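Dihydrodipicolinate reductase N-terminus domain-containing protein (PDB 6IAQ) acts as an NADP-dependent amine dehydrogenase, a native enzyme of a family used for the asymmetric reductive amination of ketones. Local coordinates at residues T138-F144 with T305-M310; V170-G174 with T302-T306; V311-P315 with Y335-F339. One frame throughout, in Å; residues are numbered along the deposited sequence.

Interaction 1: T138-F144 with T305-M310; sequences TGYQDTF and TTCTQM. With NAP (NADP nicotinamide-adenine-dinucleotide phosphate), chain F.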
loop_
_atom_site.group_PDB
_atom_site.type_symbol
_atom_site.label_atom_id
_atom_site.label_comp_id
_atom_site.label_asym_id
_atom_site.label_seq_id
_atom_site.Cartn_x
_atom_site.Cartn_y
_atom_site.Cartn_z
ATOM N N THR A 138 -11.092 -9.531 -8.330
ATOM C CA THR A 138 -9.746 -8.931 -8.210
ATOM C C THR A 138 -9.258 -8.568 -9.616
ATOM O O THR A 138 -10.101 -8.407 -10.518
ATOM C CB THR A 138 -8.832 -9.856 -7.413
ATOM O OG1 THR A 138 -7.520 -9.302 -7.315
ATOM C CG2 THR A 138 -8.737 -11.234 -8.022
ATOM N N GLY A 139 -7.945 -8.427 -9.764
ATOM C CA GLY A 139 -7.300 -7.919 -10.985
ATOM C C GLY A 139 -6.468 -6.690 -10.680
ATOM O O GLY A 139 -6.008 -6.520 -9.480
ATOM N N TYR A 140 -6.271 -5.857 -11.706
ATOM C CA TYR A 140 -5.347 -4.691 -11.639
ATOM C C TYR A 140 -5.747 -3.785 -10.465
ATOM O O TYR A 140 -4.868 -3.330 -9.683
ATOM C CB TYR A 140 -5.361 -3.916 -12.958
ATOM C CG TYR A 140 -4.548 -2.644 -12.859
ATOM C CD1 TYR A 140 -3.174 -2.701 -12.693
ATOM C CD2 TYR A 140 -5.166 -1.409 -12.818
ATOM C CE1 TYR A 140 -2.422 -1.560 -12.519
ATOM C CE2 TYR A 140 -4.423 -0.247 -12.695
ATOM C CZ TYR A 140 -3.051 -0.328 -12.522
ATOM O OH TYR A 140 -2.321 0.818 -12.384
ATOM N N GLN A 141 -7.039 -3.533 -10.324
ATOM C CA GLN A 141 -7.599 -2.489 -9.417
ATOM C C GLN A 141 -7.246 -2.812 -7.963
ATOM O O GLN A 141 -7.151 -1.851 -7.155
ATOM C CB GLN A 141 -9.117 -2.334 -9.524
ATOM C CG GLN A 141 -9.713 -2.549 -10.919
ATOM C CD GLN A 141 -10.216 -3.966 -11.024
ATOM O OE1 GLN A 141 -9.421 -4.900 -10.932
ATOM N NE2 GLN A 141 -11.545 -4.127 -11.047
ATOM N N ASP A 142 -7.105 -4.093 -7.620
ATOM C CA ASP A 142 -7.012 -4.604 -6.223
ATOM C C ASP A 142 -5.989 -3.745 -5.432
ATOM O O ASP A 142 -6.356 -3.154 -4.415
ATOM C CB ASP A 142 -6.654 -6.084 -6.271
ATOM C CG ASP A 142 -6.548 -6.834 -4.962
ATOM O OD1 ASP A 142 -6.242 -6.198 -3.921
ATOM O OD2 ASP A 142 -6.737 -8.087 -5.011
ATOM N N THR A 143 -4.750 -3.698 -5.893
ATOM C CA THR A 143 -3.674 -2.869 -5.302
ATOM C C THR A 143 -3.763 -1.428 -5.810
ATOM O O THR A 143 -3.843 -0.506 -4.973
ATOM C CB THR A 143 -2.302 -3.474 -5.570
ATOM O OG1 THR A 143 -2.251 -4.767 -5.012
ATOM C CG2 THR A 143 -1.200 -2.638 -4.974
ATOM N N PHE A 144 -3.750 -1.200 -7.126
ATOM C CA PHE A 144 -3.371 0.127 -7.697
ATOM C C PHE A 144 -4.498 1.145 -7.594
ATOM O O PHE A 144 -4.178 2.339 -7.602
ATOM C CB PHE A 144 -2.854 -0.051 -9.120
ATOM C CG PHE A 144 -1.545 -0.794 -9.147
ATOM C CD1 PHE A 144 -0.364 -0.165 -8.777
ATOM C CD2 PHE A 144 -1.507 -2.145 -9.463
ATOM C CE1 PHE A 144 0.833 -0.869 -8.789
ATOM C CE2 PHE A 144 -0.320 -2.850 -9.439
ATOM C CZ PHE A 144 0.855 -2.218 -9.083
ATOM N N THR A 305 0.138 -7.165 -13.950
ATOM C CA THR A 305 -0.325 -7.109 -12.537
ATOM C C THR A 305 -1.828 -7.419 -12.470
ATOM O O THR A 305 -2.323 -7.747 -11.367
ATOM C CB THR A 305 0.039 -5.795 -11.837
ATOM O OG1 THR A 305 -0.610 -4.700 -12.496
ATOM C CG2 THR A 305 1.537 -5.559 -11.774
ATOM N N THR A 306 -2.568 -7.356 -13.570
ATOM C CA THR A 306 -3.929 -7.939 -13.598
ATOM C C THR A 306 -3.816 -9.418 -13.194
ATOM O O THR A 306 -4.551 -9.900 -12.297
ATOM C CB THR A 306 -4.569 -7.815 -14.979
ATOM O OG1 THR A 306 -4.869 -6.455 -15.251
ATOM C CG2 THR A 306 -5.820 -8.649 -15.116
ATOM N N CYS A 307 -2.879 -10.114 -13.810
ATOM C CA CYS A 307 -2.751 -11.601 -13.744
ATOM C C CYS A 307 -2.056 -11.994 -12.433
ATOM O O CYS A 307 -2.561 -12.901 -11.758
ATOM C CB CYS A 307 -2.019 -12.085 -14.986
ATOM S SG CYS A 307 -2.985 -11.710 -16.473
ATOM N N THR A 308 -0.973 -11.303 -12.052
ATOM C CA THR A 308 -0.230 -11.593 -10.791
ATOM C C THR A 308 -1.152 -11.381 -9.602
ATOM O O THR A 308 -1.085 -12.179 -8.671
ATOM C CB THR A 308 1.018 -10.731 -10.586
ATOM O OG1 THR A 308 0.615 -9.352 -10.511
ATOM C CG2 THR A 308 2.037 -11.002 -11.664
ATOM N N GLN A 309 -2.013 -10.366 -9.629
ATOM C CA GLN A 309 -2.867 -10.102 -8.453
ATOM C C GLN A 309 -3.906 -11.211 -8.302
ATOM O O GLN A 309 -4.078 -11.690 -7.166
ATOM C CB GLN A 309 -3.427 -8.695 -8.511
ATOM C CG GLN A 309 -2.343 -7.660 -8.220
ATOM C CD GLN A 309 -2.912 -6.274 -8.263
ATOM O OE1 GLN A 309 -3.419 -5.770 -7.272
ATOM N NE2 GLN A 309 -2.848 -5.663 -9.426
ATOM N N MET A 310 -4.566 -11.631 -9.385
ATOM C CA MET A 310 -5.554 -12.738 -9.298
ATOM C C MET A 310 -4.836 -13.994 -8.802
ATOM O O MET A 310 -5.373 -14.671 -7.944
ATOM C CB MET A 310 -6.254 -13.027 -10.639
ATOM C CG MET A 310 -7.264 -14.153 -10.505
ATOM S SD MET A 310 -8.577 -14.130 -11.787
ATOM C CE MET A 310 -7.500 -14.448 -13.176
HETATM P PA NAP F . -10.686 -12.262 -24.007
HETATM O O1A NAP F . -9.352 -12.512 -24.534
HETATM O O2A NAP F . -11.898 -11.840 -24.890
HETATM O O5B NAP F . -11.097 -13.603 -23.170
HETATM C C5B NAP F . -12.441 -13.878 -22.752
HETATM C C4B NAP F . -12.616 -15.390 -22.695
HETATM O O4B NAP F . -13.910 -15.745 -22.215
HETATM C C3B NAP F . -12.447 -16.119 -24.055
HETATM O O3B NAP F . -11.495 -17.176 -23.781
HETATM C C2B NAP F . -13.800 -16.741 -24.387
HETATM O O2B NAP F . -13.713 -18.065 -24.959
HETATM C C1B NAP F . -14.314 -16.919 -22.992
HETATM N N9A NAP F . -15.760 -17.030 -22.811
HETATM C C8A NAP F . -16.735 -16.160 -23.143
HETATM N N7A NAP F . -17.901 -16.645 -22.700
HETATM C C5A NAP F . -17.638 -17.782 -22.013
HETATM C C6A NAP F . -18.395 -18.806 -21.247
HETATM N N6A NAP F . -19.711 -18.719 -21.108
HETATM N N1A NAP F . -17.726 -19.825 -20.712
HETATM C C2A NAP F . -16.388 -19.971 -20.804
HETATM N N3A NAP F . -15.612 -19.090 -21.476
HETATM C C4A NAP F . -16.223 -18.039 -22.094
HETATM O O3 NAP F . -10.667 -11.112 -22.831
HETATM P PN NAP F . -9.483 -10.936 -21.683
HETATM O O1N NAP F . -8.507 -9.851 -22.020
HETATM O O2N NAP F . -8.931 -12.260 -21.288
HETATM O O5D NAP F . -10.536 -10.380 -20.616
HETATM C C5D NAP F . -11.558 -11.146 -19.966
HETATM C C4D NAP F . -12.375 -10.369 -18.972
HETATM O O4D NAP F . -11.484 -9.973 -17.878
HETATM C C3D NAP F . -12.996 -9.152 -19.597
HETATM O O3D NAP F . -14.330 -8.941 -19.172
HETATM C C2D NAP F . -12.093 -8.017 -19.096
HETATM O O2D NAP F . -12.819 -6.781 -19.100
HETATM C C1D NAP F . -11.659 -8.569 -17.707
HETATM N N1N NAP F . -10.390 -7.974 -17.250
HETATM C C2N NAP F . -10.357 -7.459 -16.036
HETATM C C3N NAP F . -9.200 -6.834 -15.593
HETATM C C7N NAP F . -9.099 -6.275 -14.190
HETATM O O7N NAP F . -8.097 -5.604 -13.951
HETATM N N7N NAP F . -10.033 -6.537 -13.259
HETATM C C4N NAP F . -8.091 -6.780 -16.437
HETATM C C5N NAP F . -8.149 -7.334 -17.712
HETATM C C6N NAP F . -9.330 -7.932 -18.077
HETATM P P2B NAP F . -13.019 -18.344 -26.371
HETATM O O1X NAP F . -11.544 -18.104 -26.229
HETATM O O2X NAP F . -13.164 -19.851 -26.570
HETATM O O3X NAP F . -13.858 -17.405 -27.243
#
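Tyr140 and Thr306 bring the two backbones together, their CA atoms 4.0 Å apart, where the turn after strand 134-137 meets helix 302-312. Helix 141-153 starts here, and the CB atoms of Asp142, Thr143 and Phe144 point toward helix 302-312. Gln309 is the side chain most deeply engaged: all three hydrogen bonds across the segments end on its amide. With CG anti to its carbonyl carbon (chi1 -73°) and the chain extended beyond it, its amide is inserted between that turn and the first turn of helix 141-153. OE1 takes two donors: Thr143 N lies in the carbonyl plane, and Thr143 OG1, 2.7 Å from Gln309 OE1, comes from above it. Gln309 NE2 gives one bond to Tyr140 O at 3.1 Å and one to Thr305 O of its own helix at 2.9 Å. Four bonds thus fix the rotation of the amide, which stands nearly perpendicular (89°) to the Phe144 ring with NE2 at the ring edge. Thr305 OG1, bonded to Pro301 O, lies at the edge of the Tyr140 ring, near its plane, 3.3 Å from Tyr140 CD1. At the far end, Thr138 CG2 packs against Met310 CA at 3.7 Å. The turn holds the nicotinamide carboxamide of NADP: Tyr140 N donates to its O7N, and its N7N donates to Gln141 OE1, while Thr306 CG2 lies 3.2 Å from ring carbon C4N. That carbon is the hydride-carrying position of nicotinamide cofactors, so the buried amide network ties the carboxamide-reading turn to the helix touching the reactive carbon.

Interaction 2: V170-G174 with T302-T306; sequences VDDFG and TQTTT. With NAP (NADP nicotinamide-adenine-dinucleotide phosphate), chain F.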
loop_
_atom_site.group_PDB
_atom_site.type_symbol
_atom_site.label_atom_id
_atom_site.label_comp_id
_atom_site.label_asym_id
_atom_site.label_seq_id
_atom_site.Cartn_x
_atom_site.Cartn_y
_atom_site.Cartn_z
ATOM N N VAL A 170 -6.391 -0.942 -24.581
ATOM C CA VAL A 170 -7.240 -2.012 -25.171
ATOM C C VAL A 170 -6.371 -3.139 -25.746
ATOM O O VAL A 170 -6.707 -4.302 -25.562
ATOM C CB VAL A 170 -8.182 -1.424 -26.236
ATOM C CG1 VAL A 170 -8.730 -2.497 -27.160
ATOM C CG2 VAL A 170 -9.296 -0.676 -25.571
ATOM N N ASP A 171 -5.293 -2.812 -26.458
ATOM C CA ASP A 171 -4.521 -3.828 -27.219
ATOM C C ASP A 171 -3.651 -4.677 -26.287
ATOM O O ASP A 171 -3.004 -5.587 -26.788
ATOM C CB ASP A 171 -3.715 -3.171 -28.348
ATOM C CG ASP A 171 -4.553 -3.045 -29.623
ATOM O OD1 ASP A 171 -5.760 -3.367 -29.582
ATOM O OD2 ASP A 171 -3.988 -2.617 -30.649
ATOM N N ASP A 172 -3.634 -4.404 -24.984
ATOM C CA ASP A 172 -2.997 -5.305 -23.985
ATOM C C ASP A 172 -3.958 -6.451 -23.622
ATOM O O ASP A 172 -3.499 -7.369 -22.949
ATOM C CB ASP A 172 -2.591 -4.565 -22.703
ATOM C CG ASP A 172 -1.308 -3.756 -22.802
ATOM O OD1 ASP A 172 -0.556 -3.922 -23.794
ATOM O OD2 ASP A 172 -1.051 -2.970 -21.861
ATOM N N PHE A 173 -5.228 -6.379 -24.024
ATOM C CA PHE A 173 -6.313 -7.295 -23.573
ATOM C C PHE A 173 -7.043 -7.862 -24.794
ATOM O O PHE A 173 -6.662 -7.546 -25.945
ATOM C CB PHE A 173 -7.260 -6.544 -22.630
ATOM C CG PHE A 173 -6.508 -5.876 -21.509
ATOM C CD1 PHE A 173 -5.967 -6.631 -20.472
ATOM C CD2 PHE A 173 -6.287 -4.514 -21.525
ATOM C CE1 PHE A 173 -5.241 -6.017 -19.459
ATOM C CE2 PHE A 173 -5.552 -3.900 -20.516
ATOM C CZ PHE A 173 -5.029 -4.654 -19.492
ATOM N N GLY A 174 -8.051 -8.703 -24.544
ATOM C CA GLY A 174 -8.690 -9.510 -25.592
ATOM C C GLY A 174 -9.953 -8.878 -26.150
ATOM O O GLY A 174 -10.387 -7.803 -25.718
ATOM N N THR A 302 -0.013 -2.758 -16.230
ATOM C CA THR A 302 -1.436 -3.102 -15.972
ATOM C C THR A 302 -1.688 -4.570 -16.357
ATOM O O THR A 302 -2.259 -5.297 -15.582
ATOM C CB THR A 302 -2.367 -2.156 -16.734
ATOM O OG1 THR A 302 -1.941 -0.814 -16.476
ATOM C CG2 THR A 302 -3.835 -2.334 -16.377
ATOM N N GLN A 303 -1.290 -4.975 -17.546
ATOM C CA GLN A 303 -1.549 -6.334 -18.070
ATOM C C GLN A 303 -0.935 -7.372 -17.121
ATOM O O GLN A 303 -1.621 -8.303 -16.725
ATOM C CB GLN A 303 -0.971 -6.471 -19.483
ATOM C CG GLN A 303 -1.362 -7.785 -20.154
ATOM C CD GLN A 303 -0.405 -8.145 -21.259
ATOM O OE1 GLN A 303 0.740 -8.500 -21.007
ATOM N NE2 GLN A 303 -0.866 -8.051 -22.489
ATOM N N THR A 304 0.335 -7.255 -16.779
ATOM C CA THR A 304 0.995 -8.300 -15.978
ATOM C C THR A 304 0.360 -8.321 -14.587
ATOM O O THR A 304 0.097 -9.448 -14.105
ATOM C CB THR A 304 2.512 -8.130 -15.910
ATOM O OG1 THR A 304 3.030 -8.002 -17.228
ATOM C CG2 THR A 304 3.187 -9.286 -15.204
ATOM N N THR A 305 0.138 -7.165 -13.950
ATOM C CA THR A 305 -0.325 -7.109 -12.537
ATOM C C THR A 305 -1.828 -7.419 -12.470
ATOM O O THR A 305 -2.323 -7.747 -11.367
ATOM C CB THR A 305 0.039 -5.795 -11.837
ATOM O OG1 THR A 305 -0.610 -4.700 -12.496
ATOM C CG2 THR A 305 1.537 -5.559 -11.774
ATOM N N THR A 306 -2.568 -7.356 -13.570
ATOM C CA THR A 306 -3.929 -7.939 -13.598
ATOM C C THR A 306 -3.816 -9.418 -13.194
ATOM O O THR A 306 -4.551 -9.900 -12.297
ATOM C CB THR A 306 -4.569 -7.815 -14.979
ATOM O OG1 THR A 306 -4.869 -6.455 -15.251
ATOM C CG2 THR A 306 -5.820 -8.649 -15.116
HETATM P PA NAP F . -10.686 -12.262 -24.007
HETATM O O1A NAP F . -9.352 -12.512 -24.534
HETATM O O2A NAP F . -11.898 -11.840 -24.890
HETATM O O5B NAP F . -11.097 -13.603 -23.170
HETATM C C5B NAP F . -12.441 -13.878 -22.752
HETATM C C4B NAP F . -12.616 -15.390 -22.695
HETATM O O4B NAP F . -13.910 -15.745 -22.215
HETATM C C3B NAP F . -12.447 -16.119 -24.055
HETATM O O3B NAP F . -11.495 -17.176 -23.781
HETATM C C2B NAP F . -13.800 -16.741 -24.387
HETATM O O2B NAP F . -13.713 -18.065 -24.959
HETATM C C1B NAP F . -14.314 -16.919 -22.992
HETATM N N9A NAP F . -15.760 -17.030 -22.811
HETATM C C8A NAP F . -16.735 -16.160 -23.143
HETATM N N7A NAP F . -17.901 -16.645 -22.700
HETATM C C5A NAP F . -17.638 -17.782 -22.013
HETATM C C6A NAP F . -18.395 -18.806 -21.247
HETATM N N6A NAP F . -19.711 -18.719 -21.108
HETATM N N1A NAP F . -17.726 -19.825 -20.712
HETATM C C2A NAP F . -16.388 -19.971 -20.804
HETATM N N3A NAP F . -15.612 -19.090 -21.476
HETATM C C4A NAP F . -16.223 -18.039 -22.094
HETATM O O3 NAP F . -10.667 -11.112 -22.831
HETATM P PN NAP F . -9.483 -10.936 -21.683
HETATM O O1N NAP F . -8.507 -9.851 -22.020
HETATM O O2N NAP F . -8.931 -12.260 -21.288
HETATM O O5D NAP F . -10.536 -10.380 -20.616
HETATM C C5D NAP F . -11.558 -11.146 -19.966
HETATM C C4D NAP F . -12.375 -10.369 -18.972
HETATM O O4D NAP F . -11.484 -9.973 -17.878
HETATM C C3D NAP F . -12.996 -9.152 -19.597
HETATM O O3D NAP F . -14.330 -8.941 -19.172
HETATM C C2D NAP F . -12.093 -8.017 -19.096
HETATM O O2D NAP F . -12.819 -6.781 -19.100
HETATM C C1D NAP F . -11.659 -8.569 -17.707
HETATM N N1N NAP F . -10.390 -7.974 -17.250
HETATM C C2N NAP F . -10.357 -7.459 -16.036
HETATM C C3N NAP F . -9.200 -6.834 -15.593
HETATM C C7N NAP F . -9.099 -6.275 -14.190
HETATM O O7N NAP F . -8.097 -5.604 -13.951
HETATM N N7N NAP F . -10.033 -6.537 -13.259
HETATM C C4N NAP F . -8.091 -6.780 -16.437
HETATM C C5N NAP F . -8.149 -7.334 -17.712
HETATM C C6N NAP F . -9.330 -7.932 -18.077
HETATM P P2B NAP F . -13.019 -18.344 -26.371
HETATM O O1X NAP F . -11.544 -18.104 -26.229
HETATM O O2X NAP F . -13.164 -19.851 -26.570
HETATM O O3X NAP F . -13.858 -17.405 -27.243
HETATM O O HOH W 1 0.245 -3.158 -19.328
#
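Thr302, at the start of helix 302-312, meets Phe173 through its methyl: CG2 lies 4.1 Å from Phe173 CZ, at the ring edge and near its plane, with the two side chains crossing at about a right angle. The methyl gets there because it stands anti to the backbone N, which turns OG1 away to its hydrogen bond with Asp281. Gln303 follows and supplies the one direct polar link. Its extended chain carries NE2 to Asp172 O at 2.8 Å, and the bond is almost straight (176°), in the carbonyl plane and on a lone pair, with the acceptor also in the plane of the Gln303 amide. Backbone and side chain of Gln303 both serve the contact, since a water whose oxygen is 3.0 Å from Gln303 N and 2.9 Å from Asp172 OD2 accepts from the first and can donate to the second, among competing acceptors. Gln303 CA also approaches the Phe173 ring, 4.0 Å from CE1, while Asp172 CB sits over one face of that ring, toward its rim. Thr306 closes the turn of helix: its OG1 donates to Thr302 O at 2.9 Å, from the opposite face of that carbonyl to Thr306 N. Phe173 CE1 lies 3.6 Å from NADP C5N, so the ring borders the nicotinamide as well as the helix. Just beyond, Gly174 N, at the N-cap of helix 175-180, donates to O1N of the nicotinamide-side phosphate at 2.8 Å. By holding the Asp172 carbonyl, the Gln303 bond probably helps to set Phe173 beside the nicotinamide and Gly174 against the phosphate.

Interaction 3: V311-P315 with Y335-F339; sequences VNRIP and YRPQF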
loop_
_atom_site.group_PDB
_atom_site.type_symbol
_atom_site.label_atom_id
_atom_site.label_comp_id
_atom_site.label_asym_id
_atom_site.label_seq_id
_atom_site.Cartn_x
_atom_site.Cartn_y
_atom_site.Cartn_z
ATOM N N VAL A 311 -3.671 -14.311 -9.329
ATOM C CA VAL A 311 -2.905 -15.528 -8.927
ATOM C C VAL A 311 -2.537 -15.430 -7.445
ATOM O O VAL A 311 -2.861 -16.382 -6.696
ATOM C CB VAL A 311 -1.691 -15.746 -9.833
ATOM C CG1 VAL A 311 -0.755 -16.829 -9.301
ATOM C CG2 VAL A 311 -2.142 -16.079 -11.250
ATOM N N ASN A 312 -1.941 -14.309 -7.026
ATOM C CA ASN A 312 -1.393 -14.142 -5.652
ATOM C C ASN A 312 -2.576 -14.084 -4.680
ATOM O O ASN A 312 -2.353 -14.354 -3.475
ATOM C CB ASN A 312 -0.447 -12.942 -5.551
ATOM C CG ASN A 312 0.819 -13.092 -6.382
ATOM O OD1 ASN A 312 1.166 -14.192 -6.824
ATOM N ND2 ASN A 312 1.525 -11.988 -6.615
ATOM N N ARG A 313 -3.800 -13.828 -5.168
ATOM C CA ARG A 313 -5.015 -13.844 -4.310
ATOM C C ARG A 313 -5.535 -15.276 -4.052
ATOM O O ARG A 313 -6.352 -15.452 -3.135
ATOM C CB ARG A 313 -6.150 -13.011 -4.910
ATOM C CG ARG A 313 -6.103 -11.513 -4.645
ATOM C CD ARG A 313 -5.979 -11.190 -3.173
ATOM N NE ARG A 313 -6.083 -9.773 -2.890
ATOM C CZ ARG A 313 -5.821 -9.227 -1.696
ATOM N NH1 ARG A 313 -5.433 -9.982 -0.657
ATOM N NH2 ARG A 313 -5.953 -7.924 -1.546
ATOM N N ILE A 314 -5.125 -16.281 -4.809
ATOM C CA ILE A 314 -5.799 -17.614 -4.756
ATOM C C ILE A 314 -5.712 -18.183 -3.336
ATOM O O ILE A 314 -6.731 -18.636 -2.808
ATOM C CB ILE A 314 -5.271 -18.574 -5.839
ATOM C CG1 ILE A 314 -5.827 -18.194 -7.219
ATOM C CG2 ILE A 314 -5.601 -20.025 -5.491
ATOM C CD1 ILE A 314 -5.084 -18.829 -8.354
ATOM N N PRO A 315 -4.550 -18.193 -2.645
ATOM C CA PRO A 315 -4.507 -18.719 -1.274
ATOM C C PRO A 315 -5.422 -17.943 -0.315
ATOM O O PRO A 315 -6.000 -18.565 0.573
ATOM C CB PRO A 315 -3.045 -18.601 -0.834
ATOM C CG PRO A 315 -2.271 -18.535 -2.142
ATOM C CD PRO A 315 -3.210 -17.894 -3.151
ATOM N N TYR A 335 3.848 -11.240 -1.767
ATOM C CA TYR A 335 4.748 -11.981 -2.672
ATOM C C TYR A 335 4.875 -13.411 -2.141
ATOM O O TYR A 335 5.243 -13.562 -0.964
ATOM C CB TYR A 335 6.103 -11.290 -2.703
ATOM C CG TYR A 335 7.136 -11.964 -3.563
ATOM C CD1 TYR A 335 6.988 -12.018 -4.941
ATOM C CD2 TYR A 335 8.279 -12.510 -3.018
ATOM C CE1 TYR A 335 7.929 -12.639 -5.746
ATOM C CE2 TYR A 335 9.263 -13.094 -3.812
ATOM C CZ TYR A 335 9.073 -13.176 -5.185
ATOM O OH TYR A 335 9.999 -13.707 -6.028
ATOM N N ARG A 336 4.537 -14.397 -2.971
ATOM C CA ARG A 336 4.699 -15.836 -2.654
ATOM C C ARG A 336 5.254 -16.531 -3.889
ATOM O O ARG A 336 4.519 -16.758 -4.847
ATOM C CB ARG A 336 3.356 -16.481 -2.277
ATOM C CG ARG A 336 2.841 -16.160 -0.884
ATOM C CD ARG A 336 1.677 -17.068 -0.547
ATOM N NE ARG A 336 0.450 -16.404 -0.965
ATOM C CZ ARG A 336 -0.321 -15.686 -0.161
ATOM N NH1 ARG A 336 -1.425 -15.115 -0.619
ATOM N NH2 ARG A 336 -0.006 -15.564 1.121
ATOM N N PRO A 337 6.555 -16.894 -3.908
ATOM C CA PRO A 337 7.094 -17.764 -4.952
ATOM C C PRO A 337 6.357 -19.115 -5.104
ATOM O O PRO A 337 6.278 -19.575 -6.210
ATOM C CB PRO A 337 8.560 -17.998 -4.520
ATOM C CG PRO A 337 8.886 -16.876 -3.555
ATOM C CD PRO A 337 7.573 -16.478 -2.929
ATOM N N GLN A 338 5.843 -19.718 -4.028
ATOM C CA GLN A 338 5.310 -21.116 -4.052
ATOM C C GLN A 338 3.981 -21.210 -3.295
ATOM O O GLN A 338 3.824 -20.484 -2.332
ATOM C CB GLN A 338 6.349 -22.076 -3.477
ATOM N N PHE A 339 3.049 -22.067 -3.735
ATOM C CA PHE A 339 1.659 -22.176 -3.202
ATOM C C PHE A 339 1.427 -23.468 -2.384
ATOM O O PHE A 339 2.027 -24.526 -2.573
ATOM C CB PHE A 339 0.672 -22.077 -4.361
ATOM C CG PHE A 339 0.282 -20.675 -4.754
ATOM C CD1 PHE A 339 1.007 -19.571 -4.330
ATOM C CD2 PHE A 339 -0.773 -20.471 -5.626
ATOM C CE1 PHE A 339 0.658 -18.293 -4.740
ATOM C CE2 PHE A 339 -1.134 -19.192 -6.013
ATOM C CZ PHE A 339 -0.412 -18.107 -5.575
HETATM O O HOH W 2 3.967 -13.715 -5.886
#
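Pro315 and Phe339 form the tight part of this contact. The proline ring lies over one face of the C-terminal phenyl ring, with CG 3.9 Å from the ring centroid and only 8° off its normal, a CH-pi contact centred on the face. The rim of the same ring faces the end of helix 302-312: Phe339 CZ is 3.2 Å from Val311 O and 4.0 Å from Val311 CG1. Ile314 CB adds an oblique contact to CE2. Pro315 also packs against Arg336, whose chain bends at chi3 (-91°) to lay one guanidinium face against Pro315 CB. Arg336 NH1 reaches Asn312 O at 3.1 Å, approaching nearly along the C=O axis and close to the guanidinium plane. The same packing buries Arg336 NE, 3.7 Å from Pro315 CG, without a partner in the model, while NH1 is satisfied twice, its second bond being a salt bridge to Asp316.

The looser side is bridged by water. One molecule, 3.0 Å from both Arg336 N and Asn312 OD1, accepts from the first and can donate weakly to the second among competing acceptors, a water-mediated link beside the direct NH1 bond. Asn312 ND2 is hydrogen-bonded to Gly154 O and Ala156 O of the second subunit. A charged group thus meets the Asn312 carbonyl at the junction of helices 302-312 and 314-319, and an apolar ring packs beside it, fastening the C-terminal tail.

Helix 302-312 runs through all three contacts, its first turn in interaction 2, its middle in interaction 1 and its last residues, with the start of helix 314-319, in interaction 3. Interaction 1 is wholly buried near the centre of the chain and relies on an amide network; interaction 2, also buried, mixes one direct bond with water and cofactor packing; interaction 3, about 17 Å from the chain centre, is partly exposed and combines proline-aromatic packing with a charged tail residue. Interactions 1 and 2 share Thr305 and Thr306, touch through Tyr140 and Thr302, and both border NADP. The Asp142-Arg313 salt bridge connects interactions 1 and 3, whereas interactions 2 and 3 do not touch.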